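Side-chain contact in WbbM protein (Klebsiella pneumoniae, PDB 6U4B), which is a bifunctional, trimeric O-antigen polymerase that probably transfers sugar residues through its glycosyltransferase activity: residues A[156-160]-A[161-165]. Numbering follows the deposited sequence.
Sequences KKWSV and TAAGS
The indole of Trp-158 meets the Schellman motif that follows it through one corner of its six-membered ring: CH2 lies 3.6 Å from CB of Ala-163, and the methyl approaches obliquely. His-171 of helix 168-173 meets the same indole with its plane inclined by about 60° and also touches Ala-163. A chi1 of -175° sets CG opposite the backbone N, and the ring extends along the chain toward the turn. Alanine suits its position because a single methyl can sit against the ring.

The motif turns the chain from the end of strand 152-159 toward helix 168-173 in the DUF4422 region. Thr-161 to Gly-164 form a type I turn, with Gly-164 N bonded to Thr-161 O at 3.2 Å. A second bond, spanning two more residues, runs from Ser-165 N to Val-160 O, 3.0 Å, with an N-H...O angle of 147°. The same oxygen accepts a weak bond from Ala-163 N. Gly-164 takes up the positive phi that ends such a turn, where a side chain would crowd the preceding carbonyl oxygen.

Val-160 is buried, its branched apolar side chain touching Asn-168, His-171 and Tyr-212. Its CB also lies 3.9 Å from CB of Ser-165, whose OG hydrogen-bonds to His-171 ND1. Hydroxyl side chains suit the approach to the turn: OG of Ser-159, the last strand residue, receives a weak bond from Thr-161 N, 3.4 Å away, in the manner of an ST turn, and a shorter one of 2.7 Å donated by Thr-161 OG1.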
loop_
_atom_site.group_PDB
_atom_site.type_symbol
_atom_site.label_atom_id
_atom_site.label_comp_id
_atom_site.label_asym_id
_atom_site.label_seq_id
_atom_site.Cartn_x
_atom_site.Cartn_y
_atom_site.Cartn_z
ATOM N N LYS A 156 -53.719 24.813 -18.793
ATOM C CA LYS A 156 -54.618 25.928 -18.550
ATOM C C LYS A 156 -54.007 26.896 -17.544
ATOM O O LYS A 156 -53.225 26.509 -16.671
ATOM C CB LYS A 156 -55.966 25.431 -18.031
ATOM C CG LYS A 156 -56.691 24.474 -18.962
ATOM C CD LYS A 156 -58.173 24.387 -18.621
ATOM C CE LYS A 156 -58.560 22.999 -18.144
ATOM N NZ LYS A 156 -59.855 22.560 -18.734
ATOM N N LYS A 157 -54.361 28.172 -17.681
ATOM C CA LYS A 157 -53.969 29.155 -16.682
ATOM C C LYS A 157 -54.570 28.795 -15.328
ATOM O O LYS A 157 -55.619 28.149 -15.239
ATOM C CB LYS A 157 -54.423 30.558 -17.089
ATOM C CG LYS A 157 -53.567 31.233 -18.149
ATOM C CD LYS A 157 -54.057 32.651 -18.409
ATOM C CE LYS A 157 -53.223 33.352 -19.469
ATOM N NZ LYS A 157 -53.770 34.703 -19.787
ATOM N N TRP A 158 -53.893 29.222 -14.270
ATOM C CA TRP A 158 -54.363 29.043 -12.906
ATOM C C TRP A 158 -54.595 30.413 -12.282
ATOM O O TRP A 158 -53.792 31.332 -12.464
ATOM C CB TRP A 158 -53.355 28.233 -12.082
ATOM C CG TRP A 158 -53.827 27.904 -10.698
ATOM C CD1 TRP A 158 -54.797 27.007 -10.352
ATOM C CD2 TRP A 158 -53.336 28.456 -9.471
ATOM N NE1 TRP A 158 -54.945 26.974 -8.987
ATOM C CE2 TRP A 158 -54.060 27.853 -8.423
ATOM C CE3 TRP A 158 -52.357 29.404 -9.157
ATOM C CZ2 TRP A 158 -53.837 28.169 -7.084
ATOM C CZ3 TRP A 158 -52.136 29.716 -7.828
ATOM C CH2 TRP A 158 -52.872 29.099 -6.807
ATOM N N SER A 159 -55.699 30.545 -11.553
ATOM C CA SER A 159 -56.099 31.824 -10.982
ATOM C C SER A 159 -55.512 31.991 -9.588
ATOM O O SER A 159 -55.684 31.123 -8.726
ATOM C CB SER A 159 -57.624 31.935 -10.929
ATOM O OG SER A 159 -58.026 33.081 -10.202
ATOM N N VAL A 160 -54.819 33.113 -9.370
ATOM C CA VAL A 160 -54.238 33.401 -8.062
ATOM C C VAL A 160 -55.225 34.051 -7.107
ATOM O O VAL A 160 -54.934 34.153 -5.909
ATOM C CB VAL A 160 -53.001 34.310 -8.193
ATOM C CG1 VAL A 160 -51.925 33.625 -9.019
ATOM C CG2 VAL A 160 -53.386 35.645 -8.809
ATOM N N THR A 161 -56.384 34.496 -7.598
ATOM C CA THR A 161 -57.354 35.132 -6.713
ATOM C C THR A 161 -58.022 34.122 -5.791
ATOM O O THR A 161 -58.406 34.471 -4.668
ATOM C CB THR A 161 -58.406 35.887 -7.528
ATOM O OG1 THR A 161 -58.903 35.043 -8.574
ATOM C CG2 THR A 161 -57.806 37.147 -8.133
ATOM N N ALA A 162 -58.170 32.872 -6.239
ATOM C CA ALA A 162 -58.725 31.842 -5.368
ATOM C C ALA A 162 -57.788 31.526 -4.210
ATOM O O ALA A 162 -58.251 31.222 -3.105
ATOM C CB ALA A 162 -59.023 30.575 -6.172
ATOM N N ALA A 163 -56.478 31.598 -4.436
ATOM C CA ALA A 163 -55.502 31.362 -3.382
ATOM C C ALA A 163 -55.355 32.544 -2.434
ATOM O O ALA A 163 -54.554 32.468 -1.496
ATOM C CB ALA A 163 -54.141 31.018 -3.993
ATOM N N GLY A 164 -56.100 33.627 -2.652
ATOM C CA GLY A 164 -56.068 34.785 -1.782
ATOM C C GLY A 164 -55.182 35.920 -2.245
ATOM O O GLY A 164 -55.079 36.926 -1.533
ATOM N N SER A 165 -54.547 35.796 -3.405
ATOM C CA SER A 165 -53.637 36.813 -3.906
ATOM C C SER A 165 -54.388 37.852 -4.728
ATOM O O SER A 165 -55.397 37.555 -5.373
ATOM C CB SER A 165 -52.535 36.180 -4.755
ATOM O OG SER A 165 -51.785 35.246 -3.999
#